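Side-chain contacts in putative Glycerophosphoryl diester phosphodiesterase (Silicibacter pomeroyi, PDB 3L12), which is of uncharacterised function but belongs to the glycerophosphoryl diester phosphodiesterase family, folds as a TIM barrel and binds a magnesium ion: residues M73-Q78 against F120-H125; G103-D106 against V110-R113; E195-R198 against P204-Y207; E165-V170 against R197-D202; W274-N277 against D281-R284. All coordinates share one frame; numbering follows the deposited sequence. Where two conformers were deposited one is given.

How the contacts relate
All five contacts belong to one TIM barrel. Along the chain, contact 2 falls between the halves of contact 1; contact 4 then opens and runs into contact 3 on helix 190-199, and contact 5 comes last. Contacts 1 and 2 sit in the long insertion between strand 61-63 and helix 129-137, centres about 12 Å apart. They touch where F120 packs on L105, and both reach the second subunit. Contacts 3 and 4 share R197 and R198, centres about 8 Å apart: one ties helix 190-199 to strand 205-209, the other to helix 160-176. Contact 5 closes the turn from strand 270-273 into helix 279-288. The insertion thus forms a separate cluster, while contacts 3 to 5 join barrel elements.

Contact 1. Residues M73-Q78 against F120-H125; sequences MTRDGQ and FLTGIH
R75 spans two loops of the long insertion in this TIM-barrel protein, and its guanidinium is held by F120, L121 and T122. R75 NH2 donates to the backbone oxygen L121 O at 2.8 Å, a fairly straight bond (158° at the hydrogen) that lies in the plane of the guanidinium and also in that of the carbonyl. R75 NH1 donates to T122 OG1 at 3.0 Å, again in the guanidinium plane, so two neighbours along the edge fix the rotation of the group. The F120 ring comes from the opposite direction and covers one guanidinium face: F120 CZ sits over the centre, 3.6 Å from R75 CZ. With the two planes 36° apart the ring leans across the group and does not lie flat on it. A bend at chi3 of R75 (-76°) turns the end of the chain into this position.

Further out, D101 steadies both loops. Its backbone pairs with that of R75, its carboxylate accepts from the backbone nitrogens of G123 and I124, and its charge lies at long, weak range from R75 NH2. F120 lies at the dimer interface, where its nitrogen bonds Q302 of the second subunit and its side chain packs on R303 of that subunit. Just past R75 the chain makes an Asx turn, with Q78 N donating to D76 OD1 at 2.9 Å.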
loop_
_atom_site.group_PDB
_atom_site.type_symbol
_atom_site.label_atom_id
_atom_site.label_comp_id
_atom_site.label_asym_id
_atom_site.label_seq_id
_atom_site.Cartn_x
_atom_site.Cartn_y
_atom_site.Cartn_z
HETATM N N MSE A 73 14.313 7.493 -10.377
HETATM C CA MSE A 73 13.072 6.754 -10.532
HETATM C C MSE A 73 12.883 6.161 -11.924
HETATM O O MSE A 73 11.777 5.694 -12.235
HETATM C CB MSE A 73 11.832 7.614 -10.187
HETATM C CG MSE A 73 11.451 8.680 -11.220
HETATM SE SE MSE A 73 9.962 9.865 -10.669
HETATM C CE MSE A 73 10.718 10.187 -8.949
ATOM N N THR A 74 13.922 6.201 -12.759
ATOM C CA THR A 74 13.790 5.787 -14.137
ATOM C C THR A 74 14.824 4.816 -14.612
ATOM O O THR A 74 16.032 5.031 -14.430
ATOM C CB THR A 74 13.854 7.040 -15.055
ATOM O OG1 THR A 74 13.070 8.143 -14.545
ATOM C CG2 THR A 74 13.359 6.735 -16.450
ATOM N N ARG A 75 14.334 3.722 -15.202
ATOM C CA ARG A 75 15.221 2.731 -15.787
ATOM C C ARG A 75 15.049 2.695 -17.280
ATOM O O ARG A 75 13.932 2.959 -17.841
ATOM C CB ARG A 75 14.966 1.345 -15.231
ATOM C CG ARG A 75 15.487 1.098 -13.848
ATOM C CD ARG A 75 14.864 -0.105 -13.157
ATOM N NE ARG A 75 13.521 0.195 -12.687
ATOM C CZ ARG A 75 12.630 -0.718 -12.304
ATOM N NH1 ARG A 75 12.855 -2.014 -12.430
ATOM N NH2 ARG A 75 11.465 -0.324 -11.803
ATOM N N ASP A 76 16.154 2.347 -17.951
ATOM C CA ASP A 76 16.203 2.204 -19.383
ATOM C C ASP A 76 15.499 0.936 -19.902
ATOM O O ASP A 76 14.934 0.166 -19.147
ATOM C CB ASP A 76 17.663 2.336 -19.878
ATOM C CG ASP A 76 18.591 1.189 -19.442
ATOM O OD1 ASP A 76 18.092 0.060 -19.208
ATOM O OD2 ASP A 76 19.834 1.405 -19.426
ATOM N N GLY A 77 15.614 0.735 -21.194
ATOM C CA GLY A 77 14.943 -0.408 -21.822
ATOM C C GLY A 77 15.509 -1.764 -21.443
ATOM O O GLY A 77 14.846 -2.760 -21.705
ATOM N N GLN A 78 16.729 -1.805 -20.890
ATOM C CA GLN A 78 17.344 -3.020 -20.391
ATOM C C GLN A 78 17.063 -3.273 -18.920
ATOM O O GLN A 78 17.367 -4.357 -18.391
ATOM C CB GLN A 78 18.856 -2.969 -20.624
ATOM C CG GLN A 78 19.246 -3.108 -22.069
ATOM C CD GLN A 78 18.926 -1.940 -22.942
ATOM O OE1 GLN A 78 19.379 -0.803 -22.673
ATOM N NE2 GLN A 78 18.135 -2.164 -23.974
ATOM N N PHE A 120 8.518 -2.161 -5.055
ATOM C CA PHE A 120 9.430 -2.054 -6.192
ATOM C C PHE A 120 8.875 -2.884 -7.306
ATOM O O PHE A 120 8.977 -4.128 -7.264
ATOM C CB PHE A 120 10.865 -2.494 -5.821
ATOM C CG PHE A 120 11.853 -2.186 -6.916
ATOM C CD1 PHE A 120 12.474 -0.951 -6.932
ATOM C CD2 PHE A 120 12.139 -3.104 -7.909
ATOM C CE1 PHE A 120 13.368 -0.622 -7.957
ATOM C CE2 PHE A 120 13.042 -2.782 -8.947
ATOM C CZ PHE A 120 13.655 -1.536 -8.943
ATOM N N LEU A 121 8.315 -2.188 -8.304
ATOM C CA LEU A 121 7.652 -2.786 -9.432
ATOM C C LEU A 121 8.509 -2.626 -10.697
ATOM O O LEU A 121 9.214 -1.652 -10.820
ATOM C CB LEU A 121 6.254 -2.137 -9.667
ATOM C CG LEU A 121 5.202 -2.180 -8.549
ATOM C CD1 LEU A 121 3.848 -1.478 -8.931
ATOM C CD2 LEU A 121 4.982 -3.664 -8.149
ATOM N N THR A 122 8.313 -3.553 -11.636
ATOM C CA THR A 122 9.014 -3.553 -12.930
ATOM C C THR A 122 7.955 -3.669 -14.034
ATOM O O THR A 122 6.908 -4.349 -13.862
ATOM C CB THR A 122 10.062 -4.666 -12.952
ATOM O OG1 THR A 122 11.071 -4.436 -11.946
ATOM C CG2 THR A 122 10.714 -4.779 -14.345
ATOM N N GLY A 123 8.210 -2.957 -15.118
ATOM C CA GLY A 123 7.331 -2.957 -16.279
ATOM C C GLY A 123 6.239 -1.922 -16.213
ATOM O O GLY A 123 5.197 -2.077 -16.848
ATOM N N ILE A 124 6.482 -0.842 -15.472
ATOM C CA ILE A 124 5.515 0.227 -15.270
ATOM C C ILE A 124 5.911 1.445 -16.055
ATOM O O ILE A 124 6.996 1.978 -15.914
ATOM C CB ILE A 124 5.391 0.600 -13.759
ATOM C CG1 ILE A 124 5.226 -0.647 -12.840
ATOM C CG2 ILE A 124 4.289 1.706 -13.540
ATOM C CD1 ILE A 124 4.065 -1.564 -13.233
ATOM N N HIS A 125 5.018 1.947 -16.893
ATOM C CA HIS A 125 5.374 3.127 -17.686
ATOM C C HIS A 125 4.553 4.312 -17.259
ATOM O O HIS A 125 3.562 4.186 -16.567
ATOM C CB HIS A 125 5.241 2.900 -19.203
ATOM C CG HIS A 125 3.952 2.277 -19.618
ATOM N ND1 HIS A 125 2.875 3.012 -20.084
ATOM C CD2 HIS A 125 3.587 0.976 -19.697
ATOM C CE1 HIS A 125 1.899 2.179 -20.418
ATOM N NE2 HIS A 125 2.307 0.942 -20.191
#

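Contact 2. Residues G103-D106 against V110-R113; sequences GGLD and VYGR
The carbonyl oxygen of D106 meets two groups where the insertion of this TIM barrel turns into helix 110-114: a weak CA-H...O contact from G112, and a hydrogen bond with T109 OG1, a hydroxyl that also bonds G112 N and so links the loop to the weakly bonded helix. G112 CA lies 3.5 Å from D106 O, with 157° at the hydrogen, an approach this close because G112 carries no side chain.

Apolar packing does the rest. A chi1 of -166° swings the Y111 ring back to L105, and L105 CD2 meets the ring edge in plane, 3.8 Å from Y111 CE2. The polar ends look outward, the D106 carboxylate to R108 in a salt bridge and the Y111 hydroxyl to E32 and R27, with the Y111 side chain about 9 Å from the magnesium ion. R303 of the second subunit packs on L105 and donates to G112 O. At the root of the L105 side chain, CB rests 4.2 Å from G112 CA.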
loop_
_atom_site.group_PDB
_atom_site.type_symbol
_atom_site.label_atom_id
_atom_site.label_comp_id
_atom_site.label_asym_id
_atom_site.label_seq_id
_atom_site.Cartn_x
_atom_site.Cartn_y
_atom_site.Cartn_z
ATOM N N GLY A 103 8.606 2.067 -12.390
ATOM C CA GLY A 103 7.965 1.238 -11.354
ATOM C C GLY A 103 8.595 1.216 -9.978
ATOM O O GLY A 103 8.043 0.593 -9.075
ATOM N N GLY A 104 9.714 1.878 -9.797
ATOM C CA GLY A 104 10.337 1.893 -8.493
ATOM C C GLY A 104 11.360 2.963 -8.425
ATOM O O GLY A 104 11.583 3.715 -9.369
ATOM N N LEU A 105 11.993 2.969 -7.264
ATOM C CA LEU A 105 13.026 3.941 -6.965
ATOM C C LEU A 105 14.375 3.232 -6.727
ATOM O O LEU A 105 14.431 2.094 -6.257
ATOM C CB LEU A 105 12.699 4.680 -5.692
ATOM C CG LEU A 105 11.471 5.597 -5.754
ATOM C CD1 LEU A 105 11.209 6.267 -4.353
ATOM C CD2 LEU A 105 11.624 6.605 -6.848
ATOM N N ASP A 106 15.445 3.943 -7.052
ATOM C CA ASP A 106 16.826 3.520 -6.793
ATOM C C ASP A 106 17.159 3.783 -5.331
ATOM O O ASP A 106 17.392 4.935 -4.897
ATOM C CB ASP A 106 17.782 4.285 -7.728
ATOM C CG ASP A 106 19.216 3.811 -7.641
ATOM O OD1 ASP A 106 19.604 3.073 -6.676
ATOM O OD2 ASP A 106 19.988 4.252 -8.522
ATOM N N VAL A 110 19.435 9.661 -2.753
ATOM C CA VAL A 110 18.800 10.562 -1.762
ATOM C C VAL A 110 17.278 10.380 -1.843
ATOM O O VAL A 110 16.601 10.157 -0.838
ATOM C CB VAL A 110 19.231 12.008 -2.004
ATOM C CG1 VAL A 110 18.424 13.029 -1.082
ATOM C CG2 VAL A 110 20.791 12.224 -1.753
ATOM N N TYR A 111 16.754 10.433 -3.056
ATOM C CA TYR A 111 15.331 10.359 -3.246
ATOM C C TYR A 111 14.815 8.991 -2.844
ATOM O O TYR A 111 13.785 8.919 -2.135
ATOM C CB TYR A 111 14.978 10.635 -4.682
ATOM C CG TYR A 111 13.520 10.919 -4.941
ATOM C CD1 TYR A 111 13.026 12.201 -4.885
ATOM C CD2 TYR A 111 12.673 9.917 -5.392
ATOM C CE1 TYR A 111 11.677 12.473 -5.209
ATOM C CE2 TYR A 111 11.345 10.171 -5.709
ATOM C CZ TYR A 111 10.872 11.470 -5.623
ATOM O OH TYR A 111 9.554 11.723 -5.973
ATOM N N GLY A 112 15.525 7.904 -3.194
ATOM C CA GLY A 112 15.128 6.564 -2.810
ATOM C C GLY A 112 15.075 6.371 -1.301
ATOM O O GLY A 112 14.171 5.690 -0.760
ATOM N N ARG A 113 16.058 6.948 -0.605
ATOM C CA ARG A 113 16.099 6.873 0.845
ATOM C C ARG A 113 14.940 7.589 1.511
ATOM O O ARG A 113 14.635 7.283 2.686
ATOM C CB ARG A 113 17.436 7.351 1.424
ATOM C CG ARG A 113 18.553 6.334 1.218
ATOM C CD ARG A 113 19.845 6.743 2.015
ATOM N NE ARG A 113 20.348 8.052 1.613
ATOM C CZ ARG A 113 21.148 8.278 0.577
ATOM N NH1 ARG A 113 21.591 7.264 -0.174
ATOM N NH2 ARG A 113 21.532 9.512 0.296
#

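Contact 3. Residues E195-R198 against P204-Y207; sequences ECRR and PTSY
R197 supplies the direct polar bonds, sending NH2 from the helix to two hydroxyls of the strand. R197 NH2 donates to Y207 OH at 2.8 Å; the guanidinium and phenol planes are 8° apart, and NH2 lies at the ring edge, near its plane. The same NH2 reaches T205 OG1 at 3.2 Å, a longer bond tilted 28° out of the guanidinium plane. T205 points toward the helix, and a chi1 of 53° turns OG1 to R197 while CG2 faces C196.

Water adds a second link: it accepts from R197 NE at 2.9 Å and hydrogen-bonds to T205 OG1 at 2.8 Å. Apolar contact is slight, C196 CB standing 4.4 Å from T205 CG2. A salt bridge within the helix, R198 NH2 to E195 OE1 at 3.0 Å, lies away from the strand. W190 packs edge-to-face with Y207. Here helix 190-199 is seated on strand 205-209, closing the beta-alpha-beta crossover from strand 183-187, the repeating unit of a TIM barrel.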
loop_
_atom_site.group_PDB
_atom_site.type_symbol
_atom_site.label_atom_id
_atom_site.label_comp_id
_atom_site.label_asym_id
_atom_site.label_seq_id
_atom_site.Cartn_x
_atom_site.Cartn_y
_atom_site.Cartn_z
ATOM N N GLU A 195 -4.970 31.496 -17.360
ATOM C CA GLU A 195 -5.317 30.898 -18.650
ATOM C C GLU A 195 -6.318 29.752 -18.442
ATOM O O GLU A 195 -7.280 29.639 -19.195
ATOM C CB GLU A 195 -4.072 30.459 -19.405
ATOM C CG GLU A 195 -4.295 29.858 -20.802
ATOM C CD GLU A 195 -4.925 30.832 -21.792
ATOM O OE1 GLU A 195 -4.743 32.072 -21.660
ATOM O OE2 GLU A 195 -5.643 30.354 -22.713
ATOM N N CYS A 196 -6.144 28.951 -17.394
ATOM C CA CYS A 196 -7.141 27.899 -17.104
ATOM C C CYS A 196 -8.548 28.490 -16.915
ATOM O O CYS A 196 -9.529 27.940 -17.393
ATOM C CB CYS A 196 -6.772 27.141 -15.842
ATOM S SG CYS A 196 -5.272 26.121 -15.981
ATOM N N ARG A 197 -8.623 29.568 -16.152
ATOM C CA ARG A 197 -9.875 30.201 -15.808
ATOM C C ARG A 197 -10.538 30.756 -17.053
ATOM O O ARG A 197 -11.749 30.702 -17.181
ATOM C CB ARG A 197 -9.666 31.320 -14.789
ATOM C CG ARG A 197 -10.957 31.902 -14.277
ATOM C CD ARG A 197 -10.787 33.006 -13.263
ATOM N NE ARG A 197 -9.914 32.576 -12.166
ATOM C CZ ARG A 197 -8.634 32.921 -12.009
ATOM N NH1 ARG A 197 -8.028 33.763 -12.850
ATOM N NH2 ARG A 197 -7.948 32.452 -10.969
ATOM N N ARG A 198 -9.743 31.303 -17.963
ATOM C CA ARG A 198 -10.310 31.791 -19.219
ATOM C C ARG A 198 -10.793 30.656 -20.114
ATOM O O ARG A 198 -11.831 30.806 -20.777
ATOM C CB ARG A 198 -9.335 32.710 -19.972
ATOM C CG ARG A 198 -9.197 34.069 -19.344
ATOM C CD ARG A 198 -8.349 34.978 -20.257
ATOM N NE ARG A 198 -6.974 34.510 -20.306
ATOM C CZ ARG A 198 -6.026 34.800 -19.414
ATOM N NH1 ARG A 198 -6.285 35.561 -18.357
ATOM N NH2 ARG A 198 -4.810 34.285 -19.569
ATOM N N PRO A 204 -12.531 25.112 -10.736
ATOM C CA PRO A 204 -11.864 26.006 -9.826
ATOM C C PRO A 204 -10.337 25.922 -9.992
ATOM O O PRO A 204 -9.815 24.934 -10.513
ATOM C CB PRO A 204 -12.362 25.561 -8.446
ATOM C CG PRO A 204 -12.689 24.129 -8.597
ATOM C CD PRO A 204 -13.141 23.967 -10.044
ATOM N N THR A 205 -9.658 26.980 -9.535
ATOM C CA THR A 205 -8.220 27.121 -9.629
ATOM C C THR A 205 -7.636 27.102 -8.209
ATOM O O THR A 205 -8.212 27.701 -7.271
ATOM C CB THR A 205 -7.809 28.417 -10.399
ATOM O OG1 THR A 205 -8.457 29.542 -9.816
ATOM C CG2 THR A 205 -8.213 28.336 -11.889
ATOM N N SER A 206 -6.480 26.458 -8.101
ATOM C CA SER A 206 -5.767 26.247 -6.843
ATOM C C SER A 206 -4.311 26.689 -6.970
ATOM O O SER A 206 -3.592 26.239 -7.847
ATOM C CB SER A 206 -5.844 24.758 -6.524
ATOM O OG SER A 206 -5.056 24.418 -5.418
ATOM N N TYR A 207 -3.892 27.571 -6.061
ATOM C CA TYR A 207 -2.615 28.279 -6.114
ATOM C C TYR A 207 -1.603 27.744 -5.098
ATOM O O TYR A 207 -1.784 27.919 -3.876
ATOM C CB TYR A 207 -2.888 29.757 -5.844
ATOM C CG TYR A 207 -3.525 30.510 -7.026
ATOM C CD1 TYR A 207 -4.837 30.249 -7.451
ATOM C CD2 TYR A 207 -2.834 31.518 -7.687
ATOM C CE1 TYR A 207 -5.401 30.962 -8.509
ATOM C CE2 TYR A 207 -3.406 32.235 -8.769
ATOM C CZ TYR A 207 -4.673 31.927 -9.189
ATOM O OH TYR A 207 -5.245 32.589 -10.269
HETATM O O HOH W 1 -10.989 30.274 -10.790
#

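Contact 4. Residues E165-V170 against R197-D202; sequences EMVAAV and RRQAPD
Q199, the last helical residue of helix 190-199, lays its amide across V167 and A168 of helix 160-176, so that two neighbouring helices of the TIM barrel's outer layer are in contact. The van der Waals part falls to V167. Its CG1 presses against the amide, 3.6 Å from Q199 CD and the same distance from Q199 NE2, and also lies near Q199 CB. V167 is buried, and around the same spot it also touches L192, E195 and C196 on the other helix and L150 on strand 145-150.

The amide oxygen makes close contacts but no hydrogen bond across the segments. Q199 extends beyond CG, which carries OE1 over the helix to A168: Q199 OE1 stands 3.3 Å from A168 CA. A168 N is 3.4 Å from Q199 OE1 as well, but the angle is too poor for a hydrogen bond. The other end of the amide has two partners, since Q199 NE2 donates to E195 OE2 within its own helix and to A164 O, one turn before A168. Those two bonds fix which way the amide faces, with the nitrogen turned to A164 and the oxygen to A168, where the exposed methyl A168 CB lies 3.4 Å from Q199 OE1.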
loop_
_atom_site.group_PDB
_atom_site.type_symbol
_atom_site.label_atom_id
_atom_site.label_comp_id
_atom_site.label_asym_id
_atom_site.label_seq_id
_atom_site.Cartn_x
_atom_site.Cartn_y
_atom_site.Cartn_z
ATOM N N GLU A 165 -1.843 26.040 -25.355
ATOM C CA GLU A 165 -2.050 24.715 -25.929
ATOM C C GLU A 165 -2.004 23.638 -24.842
ATOM O O GLU A 165 -2.741 22.664 -24.896
ATOM C CB GLU A 165 -1.023 24.407 -26.994
ATOM C CG GLU A 165 -1.260 25.155 -28.319
ATOM C CD GLU A 165 -0.051 25.096 -29.243
ATOM O OE1 GLU A 165 0.849 24.274 -28.994
ATOM O OE2 GLU A 165 -0.010 25.880 -30.206
HETATM N N MSE A 166 -1.118 23.803 -23.875
HETATM C CA MSE A 166 -1.035 22.837 -22.748
HETATM C C MSE A 166 -2.373 22.790 -22.032
HETATM O O MSE A 166 -2.951 21.729 -21.802
HETATM C CB MSE A 166 0.059 23.219 -21.773
HETATM C CG MSE A 166 -0.046 22.432 -20.455
HETATM SE SE MSE A 166 1.505 22.602 -19.356
HETATM C CE MSE A 166 1.148 21.002 -18.476
ATOM N N VAL A 167 -2.865 23.975 -21.673
ATOM C CA VAL A 167 -4.134 24.086 -20.979
ATOM C C VAL A 167 -5.248 23.444 -21.809
ATOM O O VAL A 167 -6.014 22.624 -21.302
ATOM C CB VAL A 167 -4.448 25.558 -20.598
ATOM C CG1 VAL A 167 -5.923 25.688 -20.067
ATOM C CG2 VAL A 167 -3.480 26.058 -19.555
ATOM N N ALA A 168 -5.281 23.718 -23.092
ATOM C CA ALA A 168 -6.345 23.177 -23.944
ATOM C C ALA A 168 -6.296 21.643 -24.043
ATOM O O ALA A 168 -7.355 20.968 -24.101
ATOM C CB ALA A 168 -6.289 23.815 -25.344
ATOM N N ALA A 169 -5.078 21.116 -24.108
ATOM C CA ALA A 169 -4.858 19.691 -24.191
ATOM C C ALA A 169 -5.298 18.969 -22.901
ATOM O O ALA A 169 -5.943 17.945 -22.963
ATOM C CB ALA A 169 -3.361 19.416 -24.541
ATOM N N VAL A 170 -4.928 19.528 -21.758
ATOM C CA VAL A 170 -5.361 19.001 -20.472
ATOM C C VAL A 170 -6.887 19.035 -20.396
ATOM O O VAL A 170 -7.552 18.053 -20.046
ATOM C CB VAL A 170 -4.690 19.778 -19.328
ATOM C CG1 VAL A 170 -5.332 19.461 -17.991
ATOM C CG2 VAL A 170 -3.193 19.467 -19.318
ATOM N N ARG A 197 -8.623 29.568 -16.152
ATOM C CA ARG A 197 -9.875 30.201 -15.808
ATOM C C ARG A 197 -10.538 30.756 -17.053
ATOM O O ARG A 197 -11.749 30.702 -17.181
ATOM C CB ARG A 197 -9.666 31.320 -14.789
ATOM C CG ARG A 197 -10.957 31.902 -14.277
ATOM C CD ARG A 197 -10.787 33.006 -13.263
ATOM N NE ARG A 197 -9.914 32.576 -12.166
ATOM C CZ ARG A 197 -8.634 32.921 -12.009
ATOM N NH1 ARG A 197 -8.028 33.763 -12.850
ATOM N NH2 ARG A 197 -7.948 32.452 -10.969
ATOM N N ARG A 198 -9.743 31.303 -17.963
ATOM C CA ARG A 198 -10.310 31.791 -19.219
ATOM C C ARG A 198 -10.793 30.656 -20.114
ATOM O O ARG A 198 -11.831 30.806 -20.777
ATOM C CB ARG A 198 -9.335 32.710 -19.972
ATOM C CG ARG A 198 -9.197 34.069 -19.344
ATOM C CD ARG A 198 -8.349 34.978 -20.257
ATOM N NE ARG A 198 -6.974 34.510 -20.306
ATOM C CZ ARG A 198 -6.026 34.800 -19.414
ATOM N NH1 ARG A 198 -6.285 35.561 -18.357
ATOM N NH2 ARG A 198 -4.810 34.285 -19.569
ATOM N N GLN A 199 -10.074 29.541 -20.158
ATOM C CA GLN A 199 -10.517 28.410 -20.968
ATOM C C GLN A 199 -11.572 27.489 -20.306
ATOM O O GLN A 199 -12.281 26.784 -21.024
ATOM C CB GLN A 199 -9.332 27.539 -21.404
ATOM C CG GLN A 199 -8.371 28.188 -22.370
ATOM C CD GLN A 199 -7.375 27.214 -22.958
ATOM O OE1 GLN A 199 -7.699 26.045 -23.230
ATOM N NE2 GLN A 199 -6.141 27.673 -23.119
ATOM N N ALA A 200 -11.682 27.532 -18.978
ATOM C CA ALA A 200 -12.556 26.621 -18.220
ATOM C C ALA A 200 -12.998 27.283 -16.920
ATOM O O ALA A 200 -12.602 26.859 -15.846
ATOM C CB ALA A 200 -11.813 25.324 -17.952
ATOM N N PRO A 201 -13.844 28.330 -17.013
ATOM C CA PRO A 201 -14.259 29.030 -15.816
ATOM C C PRO A 201 -15.078 28.164 -14.868
ATOM O O PRO A 201 -15.270 28.542 -13.704
ATOM C CB PRO A 201 -15.122 30.183 -16.358
ATOM C CG PRO A 201 -15.519 29.752 -17.704
ATOM C CD PRO A 201 -14.369 28.991 -18.225
ATOM N N ASP A 202 -15.548 27.030 -15.371
ATOM C CA ASP A 202 -16.294 26.067 -14.587
ATOM C C ASP A 202 -15.421 25.257 -13.638
ATOM O O ASP A 202 -15.952 24.686 -12.705
ATOM C CB ASP A 202 -17.098 25.124 -15.500
ATOM C CG ASP A 202 -16.268 24.480 -16.625
ATOM O OD1 ASP A 202 -15.604 25.204 -17.446
ATOM O OD2 ASP A 202 -16.332 23.220 -16.710
#

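Contact 5. Residues W274-N277 against D281-R284; sequences WTVN and DIRR
V276 and I282 make the tight half of this contact, where the loop leaving barrel strand 270-273 turns into helix 279-288 of the TIM barrel. V276 CG1 pushes against the helix backbone, 3.5 Å from D281 C. The same methyl touches D281 CB and the inner carbon I282 CG1. I282, whose chain runs on extended at chi2 (164°), carries its CD1 along the loop to N277 O, 3.4 Å away. Outside the two segments I282 packs on T301 and I304 of helix 298-307, and V276 on I293, so this half is buried.

The other half is looser and polar. A water accepts from N277 N at 3.0 Å and donates to D281 OD2 at 2.8 Å, bridging loop and helix where D281 is partly exposed. The N277 amide points elsewhere, its ND2 bonding D296 and its OD1 bonding T295. The exposed R284 grips the far oxygen of D281 end-on: R284 NH2 meets it from above the carboxylate plane, while R284 NH1 lies 3.0 Å from D281 OD1, on its anti lone pair.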
loop_
_atom_site.group_PDB
_atom_site.type_symbol
_atom_site.label_atom_id
_atom_site.label_comp_id
_atom_site.label_asym_id
_atom_site.label_seq_id
_atom_site.Cartn_x
_atom_site.Cartn_y
_atom_site.Cartn_z
ATOM N N TRP A 274 0.653 20.862 2.011
ATOM C CA TRP A 274 1.431 19.795 1.378
ATOM C C TRP A 274 2.897 19.917 1.702
ATOM O O TRP A 274 3.274 21.003 2.210
ATOM C CB TRP A 274 1.304 19.876 -0.180
ATOM C CG TRP A 274 1.826 21.160 -0.715
ATOM C CD1 TRP A 274 1.148 22.331 -0.800
ATOM C CD2 TRP A 274 3.152 21.417 -1.180
ATOM N NE1 TRP A 274 1.985 23.325 -1.257
ATOM C CE2 TRP A 274 3.217 22.799 -1.498
ATOM C CE3 TRP A 274 4.310 20.632 -1.323
ATOM C CZ2 TRP A 274 4.361 23.389 -2.012
ATOM C CZ3 TRP A 274 5.458 21.245 -1.817
ATOM C CH2 TRP A 274 5.462 22.611 -2.147
ATOM N N THR A 275 3.718 18.854 1.636
ATOM C CA THR A 275 3.385 17.433 1.529
ATOM C C THR A 275 3.737 16.969 2.964
ATOM O O THR A 275 4.895 17.049 3.391
ATOM C CB THR A 275 4.178 16.702 0.492
ATOM O OG1 THR A 275 3.767 17.159 -0.803
ATOM C CG2 THR A 275 3.954 15.234 0.611
ATOM N N VAL A 276 2.718 16.552 3.704
ATOM C CA VAL A 276 2.884 16.416 5.167
ATOM C C VAL A 276 2.977 14.954 5.487
ATOM O O VAL A 276 1.993 14.199 5.326
ATOM C CB VAL A 276 1.744 17.162 5.948
ATOM C CG1 VAL A 276 2.126 17.366 7.398
ATOM C CG2 VAL A 276 1.300 18.542 5.295
ATOM N N ASN A 277 4.129 14.525 6.017
ATOM C CA ASN A 277 4.417 13.120 6.245
ATOM C C ASN A 277 4.779 12.753 7.667
ATOM O O ASN A 277 4.421 11.682 8.130
ATOM C CB ASN A 277 5.577 12.690 5.347
ATOM C CG ASN A 277 5.229 12.749 3.865
ATOM O OD1 ASN A 277 4.032 12.679 3.487
ATOM N ND2 ASN A 277 6.270 12.813 3.003
ATOM N N ASP A 281 3.925 16.688 12.322
ATOM C CA ASP A 281 3.521 17.691 11.309
ATOM C C ASP A 281 2.077 17.476 10.890
ATOM O O ASP A 281 1.305 18.417 10.815
ATOM C CB ASP A 281 4.430 17.653 10.099
ATOM C CG ASP A 281 5.905 18.028 10.423
ATOM O OD1 ASP A 281 6.170 18.769 11.389
ATOM O OD2 ASP A 281 6.788 17.533 9.685
ATOM N N ILE A 282 1.713 16.221 10.706
ATOM C CA ILE A 282 0.297 15.887 10.353
ATOM C C ILE A 282 -0.629 16.382 11.438
ATOM O O ILE A 282 -1.603 17.112 11.184
ATOM C CB ILE A 282 0.136 14.399 10.076
ATOM C CG1 ILE A 282 0.941 13.970 8.847
ATOM C CG2 ILE A 282 -1.349 14.021 9.902
ATOM C CD1 ILE A 282 1.145 12.446 8.716
ATOM N N ARG A 283 -0.294 16.043 12.686
ATOM C CA ARG A 283 -1.060 16.485 13.833
ATOM C C ARG A 283 -1.146 18.008 13.932
ATOM O O ARG A 283 -2.222 18.542 14.146
ATOM C CB ARG A 283 -0.470 15.879 15.129
ATOM C CG ARG A 283 -1.235 16.180 16.370
ATOM C CD ARG A 283 -0.769 15.315 17.532
ATOM N NE ARG A 283 -1.074 13.905 17.354
ATOM C CZ ARG A 283 -2.211 13.314 17.755
ATOM N NH1 ARG A 283 -3.135 13.971 18.426
ATOM N NH2 ARG A 283 -2.372 12.023 17.539
ATOM N N ARG A 284 -0.026 18.709 13.784
ATOM C CA ARG A 284 -0.004 20.180 13.881
ATOM C C ARG A 284 -0.860 20.805 12.780
ATOM O O ARG A 284 -1.618 21.757 13.066
ATOM C CB ARG A 284 1.432 20.726 13.812
ATOM C CG ARG A 284 1.512 22.211 14.065
ATOM C CD ARG A 284 2.923 22.702 14.176
ATOM N NE ARG A 284 3.617 22.669 12.892
ATOM C CZ ARG A 284 4.441 21.708 12.486
ATOM N NH1 ARG A 284 4.739 20.669 13.267
ATOM N NH2 ARG A 284 4.980 21.785 11.271
HETATM O O HOH W 2 6.223 16.196 7.298
#